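Local atomic coordinates of IWS1 (Encephalitozoon cuniculi, PDB entry 2XPP), a protein that probably acts as a transcription factor in RNA polymerase II regulation, and may work during and after the recruitment of TBP. Residues K108-Y113 with A125-L130; K82-L87 with P117-E122; E8-L13 with Q54-D59. All blocks are in the same frame, centred on the assembly; numbering follows the deposited sequence.

The three contacts illustrate how an all-helical chain is joined at separate places by different chemistry. Interaction 3 comes first along the chain, tying helix 5-30 to the short helix 54-59, and it is complete before either of the others begins. Interactions 1 and 2 then alternate their segments, in the order 82-87, 108-113, 117-122 and 125-130, and both draw on helix 121-138. Their centres lie about 9 Å apart and they touch where Tyr113 meets Arg84 and Glu119. Interaction 3 sits across the centre of the chain, its centre about 24 and 25 Å from theirs. Interactions 1 and 2 thus join helices within the TFIIS N-terminal range, while interaction 3 joins helices 5-30 and 54-59 by van der Waals packing.

Interaction 1 of 3, residues K108-Y113 with A125-L130; sequences KIVYFY and ASAKAL
The helical bundle of the TFIIS N-terminal family brings its last two helices together here, with Val110 and Tyr113 of helix 106-115 set against Ala127 and Leu130 of helix 121-138. The example shows how small side chains let helices approach closely. The local axes pass 8.2 Å apart, and their directions differ by 134°, so the chain turns back on itself and returns at a slant. Nearest to each other are the CA atoms of Val110 and Ala127, separated by 5.7 Å. On each helix the touching residues stand three positions apart, which places them on one face.

Ala127 is the narrow point. Its methyl group lies against the backbone of the partner helix, CB being 3.6 Å from Val110 O, and also meets the CB of Tyr113. Only the root of the tyrosine takes part; its ring leads away from residues 125-130, toward Met78, Pro79 and Val123 at the start of the same helix, and its hydroxyl is hydrogen-bonded to the carbonyl of Leu70. The side chain of Val110 works through a single branch. With CG1 anti to the backbone N (chi1 174°), that methyl is carried over to the neighbouring helix, where it lies 3.7 Å from Ala127 O. The side chains of Val110 and Leu130 cross at about a right angle, and both also touch Leu91 of helix 81-92, which makes the contact a three-helix junction.

All four contact residues are buried and the packing between them is van der Waals throughout. On another side of helix 106-115, a chain of another protein packs on Ile109 and Phe112, so this helix serves two interfaces. Within the bundle, the Val110–Leu130 contact is made methyl to methyl, Val110 CG1 lying 3.9 Å from Leu130 CD2.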
loop_
_atom_site.group_PDB
_atom_site.type_symbol
_atom_site.label_atom_id
_atom_site.label_comp_id
_atom_site.label_asym_id
_atom_site.label_seq_id
_atom_site.Cartn_x
_atom_site.Cartn_y
_atom_site.Cartn_z
ATOM N N LYS A 108 7.658 1.809 -0.274
ATOM C CA LYS A 108 8.243 2.490 0.881
ATOM C C LYS A 108 7.469 2.153 2.141
ATOM O O LYS A 108 8.081 1.925 3.175
ATOM C CB LYS A 108 8.342 3.983 0.659
ATOM C CG LYS A 108 9.340 4.250 -0.462
ATOM C CD LYS A 108 9.250 5.603 -0.952
ATOM C CE LYS A 108 10.298 5.836 -2.016
ATOM N NZ LYS A 108 10.191 7.231 -2.397
ATOM N N ILE A 109 6.144 2.128 2.054
ATOM C CA ILE A 109 5.345 1.758 3.258
ATOM C C ILE A 109 5.446 0.261 3.546
ATOM O O ILE A 109 5.566 -0.135 4.705
ATOM C CB ILE A 109 3.869 2.258 3.217
ATOM C CG1 ILE A 109 3.182 2.077 4.606
ATOM C CG2 ILE A 109 3.019 1.528 2.127
ATOM C CD1 ILE A 109 3.837 2.826 5.800
ATOM N N VAL A 110 5.476 -0.562 2.496
ATOM C CA VAL A 110 5.646 -2.002 2.731
ATOM C C VAL A 110 7.021 -2.288 3.341
ATOM O O VAL A 110 7.124 -3.127 4.249
ATOM C CB VAL A 110 5.402 -2.815 1.445
ATOM C CG1 VAL A 110 5.737 -4.327 1.682
ATOM C CG2 VAL A 110 3.912 -2.600 0.966
ATOM N N TYR A 111 8.053 -1.565 2.861
ATOM C CA TYR A 111 9.371 -1.689 3.425
ATOM C C TYR A 111 9.321 -1.351 4.925
ATOM O O TYR A 111 9.904 -2.077 5.762
ATOM C CB TYR A 111 10.420 -0.872 2.655
ATOM C CG TYR A 111 11.787 -1.136 3.239
ATOM C CD1 TYR A 111 12.492 -2.304 2.913
ATOM C CD2 TYR A 111 12.313 -0.280 4.215
ATOM C CE1 TYR A 111 13.724 -2.580 3.490
ATOM C CE2 TYR A 111 13.543 -0.549 4.809
ATOM C CZ TYR A 111 14.245 -1.692 4.427
ATOM O OH TYR A 111 15.478 -1.948 5.001
ATOM N N PHE A 112 8.601 -0.266 5.271
ATOM C CA PHE A 112 8.509 0.083 6.671
ATOM C C PHE A 112 7.849 -1.038 7.499
ATOM O O PHE A 112 8.306 -1.363 8.605
ATOM C CB PHE A 112 7.769 1.414 6.865
ATOM C CG PHE A 112 7.572 1.745 8.323
ATOM C CD1 PHE A 112 8.676 2.031 9.152
ATOM C CD2 PHE A 112 6.312 1.701 8.855
ATOM C CE1 PHE A 112 8.483 2.308 10.540
ATOM C CE2 PHE A 112 6.106 1.960 10.220
ATOM C CZ PHE A 112 7.178 2.247 11.048
ATOM N N TYR A 113 6.808 -1.659 6.951
ATOM C CA TYR A 113 6.138 -2.730 7.662
ATOM C C TYR A 113 7.128 -3.847 7.943
ATOM O O TYR A 113 7.047 -4.468 9.014
ATOM C CB TYR A 113 4.971 -3.277 6.862
ATOM C CG TYR A 113 3.674 -2.484 7.005
ATOM C CD1 TYR A 113 2.448 -3.166 7.065
ATOM C CD2 TYR A 113 3.655 -1.072 7.060
ATOM C CE1 TYR A 113 1.217 -2.461 7.182
ATOM C CE2 TYR A 113 2.417 -0.365 7.196
ATOM C CZ TYR A 113 1.227 -1.081 7.265
ATOM O OH TYR A 113 0.007 -0.453 7.384
ATOM N N ALA A 125 6.637 -10.541 8.588
ATOM C CA ALA A 125 7.004 -11.599 7.663
ATOM C C ALA A 125 6.267 -11.452 6.324
ATOM O O ALA A 125 6.866 -11.687 5.243
ATOM C CB ALA A 125 6.721 -12.965 8.293
ATOM N N SER A 126 4.977 -11.108 6.350
ATOM C CA SER A 126 4.229 -10.867 5.083
ATOM C C SER A 126 4.845 -9.743 4.269
ATOM O O SER A 126 5.025 -9.873 3.063
ATOM C CB SER A 126 2.724 -10.563 5.300
ATOM O OG SER A 126 2.114 -11.733 5.832
ATOM N N ALA A 127 5.181 -8.637 4.941
ATOM C CA ALA A 127 5.777 -7.493 4.260
ATOM C C ALA A 127 7.164 -7.869 3.684
ATOM O O ALA A 127 7.527 -7.433 2.600
ATOM C CB ALA A 127 5.933 -6.318 5.260
ATOM N N LYS A 128 7.943 -8.590 4.462
ATOM C CA LYS A 128 9.293 -9.006 4.019
ATOM C C LYS A 128 9.182 -9.804 2.735
ATOM O O LYS A 128 9.957 -9.615 1.786
ATOM C CB LYS A 128 9.998 -9.813 5.092
ATOM C CG LYS A 128 10.653 -8.945 6.126
ATOM C CD LYS A 128 11.539 -9.732 7.071
ATOM C CE LYS A 128 12.110 -8.795 8.139
ATOM N NZ LYS A 128 13.266 -7.963 7.603
ATOM N N ALA A 129 8.217 -10.734 2.696
ATOM C CA ALA A 129 8.068 -11.564 1.509
ATOM C C ALA A 129 7.652 -10.725 0.274
ATOM O O ALA A 129 8.109 -10.960 -0.877
ATOM C CB ALA A 129 7.036 -12.666 1.806
ATOM N N LEU A 130 6.801 -9.733 0.507
ATOM C CA LEU A 130 6.362 -8.863 -0.551
ATOM C C LEU A 130 7.555 -8.000 -1.045
ATOM O O LEU A 130 7.744 -7.815 -2.264
ATOM C CB LEU A 130 5.230 -7.991 -0.009
ATOM C CG LEU A 130 4.346 -7.276 -0.976
ATOM C CD1 LEU A 130 3.767 -8.238 -2.053
ATOM C CD2 LEU A 130 3.178 -6.640 -0.161
#

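Interaction 2 of 3, residues K82-L87 with P117-E122; sequences KIRKRL and PKESKE
Arg84 and Glu119 reach toward each other from opposite directions, joining helix 81-92 to the loop that leads into helix 121-138. Although both carboxylate oxygens are engaged, the two flat groups are not coplanar: guanidinium and carboxylate planes lie 51° apart. The two bonds are unequal, consistent with this tilt. Arg84 NH2 donates to Glu119 OE1 over 2.8 Å with a nearly straight N-H (162°), the acceptor lying in the guanidinium plane and being met on its syn side. The second bond, from Arg84 NE to Glu119 OE2, is equally short at 2.8 Å but sharply bent at 119°, and hence weak. A bend in the middle of the arginine chain turns its end to this position, and Arg84 NH1 is held separately by the carbonyl of Pro79.

Glu119 OE1 has another donor, the backbone N of Ser120 at 2.8 Å, which comes from the anti side but from the same face of the carboxylate plane as Arg84 NH2. The next pair meets differently. Lys85, extended beyond CG, crosses Glu122 at about a right angle, and its NZ stands 3.1 Å from Glu122 OE1, well above the carboxylate plane. A water 3.0 Å from Lys85 NZ accepts from it and is also hydrogen-bonded to Ser120 OG, the N-cap whose side chain holds the backbone N of Val123.

A graded arrangement results: the buried Glu119, gripped by an arginine and a backbone N-H, is probably stabilised as the anion, whereas the outer lysine–glutamate bridge shares its ammonium with water and is probably the weaker link.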
loop_
_atom_site.group_PDB
_atom_site.type_symbol
_atom_site.label_atom_id
_atom_site.label_comp_id
_atom_site.label_asym_id
_atom_site.label_seq_id
_atom_site.Cartn_x
_atom_site.Cartn_y
_atom_site.Cartn_z
ATOM N N LYS A 82 -6.237 -5.395 11.094
ATOM C CA LYS A 82 -7.060 -6.111 10.079
ATOM C C LYS A 82 -6.874 -5.473 8.700
ATOM O O LYS A 82 -6.804 -6.177 7.666
ATOM C CB LYS A 82 -8.518 -6.145 10.497
ATOM C CG LYS A 82 -9.454 -6.611 9.372
ATOM C CD LYS A 82 -10.815 -6.931 9.945
ATOM C CE LYS A 82 -11.923 -6.822 8.907
ATOM N NZ LYS A 82 -12.684 -5.502 9.031
ATOM N N ILE A 83 -6.759 -4.139 8.665
ATOM C CA ILE A 83 -6.435 -3.415 7.452
ATOM C C ILE A 83 -5.038 -3.727 6.908
ATOM O O ILE A 83 -4.862 -3.997 5.693
ATOM C CB ILE A 83 -6.569 -1.885 7.659
ATOM C CG1 ILE A 83 -7.985 -1.579 8.184
ATOM C CG2 ILE A 83 -6.141 -1.138 6.367
ATOM C CD1 ILE A 83 -8.021 -0.279 8.994
ATOM N N ARG A 84 -4.068 -3.734 7.812
ATOM C CA ARG A 84 -2.672 -4.035 7.472
ATOM C C ARG A 84 -2.600 -5.417 6.821
ATOM O O ARG A 84 -1.990 -5.580 5.746
ATOM C CB ARG A 84 -1.794 -3.964 8.714
ATOM C CG ARG A 84 -1.880 -2.547 9.316
ATOM C CD ARG A 84 -0.732 -2.177 10.230
ATOM N NE ARG A 84 -0.298 -3.146 11.245
ATOM C CZ ARG A 84 -0.666 -3.103 12.537
ATOM N NH1 ARG A 84 -1.561 -2.216 12.943
ATOM N NH2 ARG A 84 -0.173 -3.968 13.425
ATOM N N LYS A 85 -3.210 -6.395 7.462
ATOM C CA LYS A 85 -3.147 -7.782 6.943
ATOM C C LYS A 85 -3.842 -7.896 5.602
ATOM O O LYS A 85 -3.278 -8.469 4.639
ATOM C CB LYS A 85 -3.786 -8.740 7.928
ATOM C CG LYS A 85 -2.878 -8.942 9.083
ATOM C CD LYS A 85 -3.516 -9.931 10.017
ATOM C CE LYS A 85 -2.507 -10.269 11.061
ATOM N NZ LYS A 85 -3.076 -11.291 11.976
ATOM N N ARG A 86 -5.048 -7.359 5.513
ATOM C CA ARG A 86 -5.841 -7.593 4.317
ATOM C C ARG A 86 -5.257 -6.896 3.072
ATOM O O ARG A 86 -5.232 -7.497 2.011
ATOM C CB ARG A 86 -7.237 -7.117 4.534
ATOM C CG ARG A 86 -8.103 -7.428 3.357
ATOM C CD ARG A 86 -8.403 -8.951 3.273
ATOM N NE ARG A 86 -9.300 -9.163 2.150
ATOM C CZ ARG A 86 -9.287 -10.190 1.317
ATOM N NH1 ARG A 86 -8.402 -11.174 1.467
ATOM N NH2 ARG A 86 -10.167 -10.222 0.329
ATOM N N LEU A 87 -4.769 -5.677 3.242
ATOM C CA LEU A 87 -4.134 -4.946 2.127
ATOM C C LEU A 87 -2.823 -5.576 1.708
ATOM O O LEU A 87 -2.507 -5.550 0.528
ATOM C CB LEU A 87 -3.998 -3.438 2.355
ATOM C CG LEU A 87 -5.390 -2.759 2.363
ATOM C CD1 LEU A 87 -5.137 -1.274 2.587
ATOM C CD2 LEU A 87 -6.171 -3.002 1.067
ATOM N N PRO A 117 9.544 -2.334 14.446
ATOM C CA PRO A 117 9.613 -3.235 15.617
ATOM C C PRO A 117 8.287 -3.439 16.350
ATOM O O PRO A 117 8.080 -4.480 16.998
ATOM C CB PRO A 117 10.663 -2.582 16.532
ATOM C CG PRO A 117 10.876 -1.208 16.006
ATOM C CD PRO A 117 10.469 -1.197 14.552
ATOM N N LYS A 118 7.396 -2.468 16.247
ATOM C CA LYS A 118 6.066 -2.573 16.818
ATOM C C LYS A 118 5.131 -3.518 16.067
ATOM O O LYS A 118 4.056 -3.860 16.569
ATOM C CB LYS A 118 5.412 -1.183 16.929
ATOM C CG LYS A 118 5.947 -0.253 18.027
ATOM C CD LYS A 118 5.029 0.985 18.139
ATOM C CE LYS A 118 4.058 0.866 19.334
ATOM N NZ LYS A 118 2.666 1.387 19.064
ATOM N N GLU A 119 5.506 -3.923 14.852
ATOM C CA GLU A 119 4.619 -4.727 14.018
ATOM C C GLU A 119 4.511 -6.208 14.511
ATOM O O GLU A 119 5.444 -6.719 15.164
ATOM C CB GLU A 119 5.089 -4.615 12.551
ATOM C CG GLU A 119 4.148 -5.290 11.566
ATOM C CD GLU A 119 2.708 -4.792 11.711
ATOM O OE1 GLU A 119 1.871 -5.512 12.304
ATOM O OE2 GLU A 119 2.444 -3.669 11.241
ATOM N N SER A 120 3.375 -6.871 14.273
ATOM C CA SER A 120 3.273 -8.290 14.594
ATOM C C SER A 120 4.283 -9.053 13.744
ATOM O O SER A 120 4.580 -8.662 12.608
ATOM C CB SER A 120 1.852 -8.858 14.418
ATOM O OG SER A 120 1.550 -9.181 13.064
ATOM N N LYS A 121 4.826 -10.113 14.310
ATOM C CA LYS A 121 5.766 -10.975 13.588
ATOM C C LYS A 121 5.170 -11.436 12.254
ATOM O O LYS A 121 5.862 -11.411 11.248
ATOM C CB LYS A 121 6.213 -12.179 14.441
ATOM C CG LYS A 121 6.933 -11.811 15.739
ATOM C CD LYS A 121 7.677 -13.022 16.301
ATOM C CE LYS A 121 8.265 -12.777 17.690
ATOM N NZ LYS A 121 9.193 -11.603 17.682
ATOM N N GLU A 122 3.883 -11.804 12.249
ATOM C CA GLU A 122 3.195 -12.255 11.036
ATOM C C GLU A 122 3.140 -11.195 9.932
ATOM O O GLU A 122 3.459 -11.484 8.788
ATOM C CB GLU A 122 1.758 -12.742 11.356
ATOM C CG GLU A 122 0.973 -13.275 10.116
ATOM C CD GLU A 122 -0.604 -13.240 10.218
ATOM O OE1 GLU A 122 -1.201 -13.653 11.264
ATOM O OE2 GLU A 122 -1.226 -12.829 9.199
HETATM O O HOH W 1 -0.482 -11.137 13.386
#

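Interaction 3 of 3, residues E8-L13 with Q54-D59; sequences EISRSL and QESLLD
Segments 8-13 and 54-59, on helices 5-30 and 54-59, run at 54° to each other with local axes 8.9 Å apart, and they come closest where the CA atoms of Ser10 and Leu57 lie 5.3 Å from one another. The side chain at this closest point is a serine, compact enough to fit there. The CB of Ser10 rests on one branch of Leu57, 3.7 Å from its CD2. Its hydroxyl lies beside the first turn of the opposing helix, with OG 3.2 Å from the CB of Ser56 and 3.6 Å from the backbone N of Leu57.

The hydroxyl is hydrogen-bonded within its own helix. Because OG sits anti to the carbonyl carbon (chi1 -62°), it is turned back along that helix, where its partner is the carbonyl of Val6. One turn further along, Leu13 adds the apolar half of the contact: its side chain and that of Leu57 cross obliquely, CD2 meeting CD2 at 4.0 Å. The same Leu57 branch thus lies against both Ser10 and Leu13. Beyond the pair, Leu13 also packs on Ile47 and Leu48 of helix 36-48, and Leu57 on Ile62, so the leucines extend into a wider apolar layer. At the outer margin Arg11 forms a salt bridge with Glu60, just past the short helix.

The chemistry implies a contact held by shape: the buried serine oxygen is satisfied within its own helix, and the two segments adhere through close van der Waals packing of two serines and two leucines.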
loop_
_atom_site.group_PDB
_atom_site.type_symbol
_atom_site.label_atom_id
_atom_site.label_comp_id
_atom_site.label_asym_id
_atom_site.label_seq_id
_atom_site.Cartn_x
_atom_site.Cartn_y
_atom_site.Cartn_z
ATOM N N GLU A 8 -14.372 3.116 -15.709
ATOM C CA GLU A 8 -15.328 3.801 -14.849
ATOM C C GLU A 8 -15.390 3.093 -13.509
ATOM O O GLU A 8 -15.434 3.731 -12.444
ATOM C CB GLU A 8 -16.699 3.850 -15.500
ATOM C CG GLU A 8 -16.766 4.820 -16.667
ATOM C CD GLU A 8 -17.966 4.605 -17.615
ATOM O OE1 GLU A 8 -18.910 3.834 -17.292
ATOM O OE2 GLU A 8 -17.973 5.231 -18.696
ATOM N N ILE A 9 -15.406 1.762 -13.555
ATOM C CA ILE A 9 -15.427 0.994 -12.300
ATOM C C ILE A 9 -14.172 1.261 -11.470
ATOM O O ILE A 9 -14.243 1.500 -10.274
ATOM C CB ILE A 9 -15.668 -0.536 -12.538
ATOM C CG1 ILE A 9 -17.091 -0.754 -13.028
ATOM C CG2 ILE A 9 -15.443 -1.298 -11.195
ATOM C CD1 ILE A 9 -17.310 -2.004 -13.827
ATOM N N SER A 10 -13.016 1.255 -12.119
ATOM C CA SER A 10 -11.772 1.405 -11.392
ATOM C C SER A 10 -11.669 2.814 -10.827
ATOM O O SER A 10 -11.264 2.990 -9.666
ATOM C CB SER A 10 -10.581 1.086 -12.296
ATOM O OG SER A 10 -10.631 -0.265 -12.732
ATOM N N ARG A 11 -12.056 3.818 -11.614
ATOM C CA ARG A 11 -12.030 5.211 -11.131
ATOM C C ARG A 11 -12.982 5.426 -9.953
ATOM O O ARG A 11 -12.631 6.121 -9.001
ATOM C CB ARG A 11 -12.328 6.186 -12.266
ATOM C CG ARG A 11 -11.163 6.249 -13.244
ATOM C CD ARG A 11 -11.396 7.076 -14.519
ATOM N NE ARG A 11 -10.203 6.924 -15.373
ATOM C CZ ARG A 11 -10.151 7.073 -16.693
ATOM N NH1 ARG A 11 -11.252 7.360 -17.389
ATOM N NH2 ARG A 11 -8.988 6.893 -17.342
ATOM N N SER A 12 -14.167 4.817 -10.010
ATOM C CA SER A 12 -15.119 4.834 -8.869
ATOM C C SER A 12 -14.552 4.223 -7.559
ATOM O O SER A 12 -14.672 4.821 -6.478
ATOM C CB SER A 12 -16.443 4.164 -9.281
ATOM O OG SER A 12 -17.280 3.943 -8.148
ATOM N N LEU A 13 -13.940 3.048 -7.672
ATOM C CA LEU A 13 -13.309 2.408 -6.518
ATOM C C LEU A 13 -12.180 3.265 -5.957
ATOM O O LEU A 13 -12.104 3.445 -4.748
ATOM C CB LEU A 13 -12.827 1.003 -6.874
ATOM C CG LEU A 13 -12.391 0.166 -5.665
ATOM C CD1 LEU A 13 -13.530 0.022 -4.679
ATOM C CD2 LEU A 13 -11.890 -1.219 -6.120
ATOM N N GLN A 54 -7.998 -5.895 -12.494
ATOM C CA GLN A 54 -6.656 -5.642 -11.951
ATOM C C GLN A 54 -5.819 -4.662 -12.746
ATOM O O GLN A 54 -5.206 -3.723 -12.177
ATOM C CB GLN A 54 -5.869 -6.951 -11.773
ATOM C CG GLN A 54 -4.539 -6.702 -11.050
ATOM C CD GLN A 54 -3.896 -7.985 -10.575
ATOM O OE1 GLN A 54 -2.876 -8.405 -11.139
ATOM N NE2 GLN A 54 -4.526 -8.657 -9.565
ATOM N N GLU A 55 -5.729 -4.888 -14.048
ATOM C CA GLU A 55 -4.887 -4.023 -14.857
ATOM C C GLU A 55 -5.391 -2.595 -14.891
ATOM O O GLU A 55 -4.591 -1.680 -14.882
ATOM C CB GLU A 55 -4.782 -4.526 -16.279
ATOM C CG GLU A 55 -3.752 -5.636 -16.460
ATOM C CD GLU A 55 -2.345 -5.234 -15.970
ATOM O OE1 GLU A 55 -1.689 -4.358 -16.575
ATOM O OE2 GLU A 55 -1.909 -5.810 -14.970
ATOM N N SER A 56 -6.711 -2.423 -14.982
ATOM C CA SER A 56 -7.308 -1.087 -14.972
ATOM C C SER A 56 -7.029 -0.396 -13.656
ATOM O O SER A 56 -6.677 0.784 -13.629
ATOM C CB SER A 56 -8.817 -1.140 -15.167
ATOM O OG SER A 56 -9.138 -1.589 -16.456
ATOM N N LEU A 57 -7.164 -1.129 -12.541
ATOM C CA LEU A 57 -6.869 -0.573 -11.234
ATOM C C LEU A 57 -5.397 -0.104 -11.149
ATOM O O LEU A 57 -5.119 1.007 -10.666
ATOM C CB LEU A 57 -7.219 -1.583 -10.125
ATOM C CG LEU A 57 -8.701 -1.817 -9.874
ATOM C CD1 LEU A 57 -8.830 -3.043 -8.993
ATOM C CD2 LEU A 57 -9.355 -0.608 -9.206
ATOM N N LEU A 58 -4.470 -0.917 -11.645
ATOM C CA LEU A 58 -3.050 -0.577 -11.556
ATOM C C LEU A 58 -2.783 0.637 -12.452
ATOM O O LEU A 58 -2.078 1.570 -12.040
ATOM C CB LEU A 58 -2.183 -1.758 -11.985
ATOM C CG LEU A 58 -2.163 -2.925 -10.999
ATOM C CD1 LEU A 58 -1.437 -4.125 -11.604
ATOM C CD2 LEU A 58 -1.486 -2.453 -9.641
ATOM N N ASP A 59 -3.381 0.629 -13.652
ATOM C CA ASP A 59 -3.240 1.727 -14.627
ATOM C C ASP A 59 -3.792 3.050 -14.081
ATOM O O ASP A 59 -3.271 4.138 -14.414
ATOM C CB ASP A 59 -3.948 1.406 -15.952
ATOM C CG ASP A 59 -3.189 0.417 -16.811
ATOM O OD1 ASP A 59 -2.039 0.072 -16.472
ATOM O OD2 ASP A 59 -3.735 -0.000 -17.867
#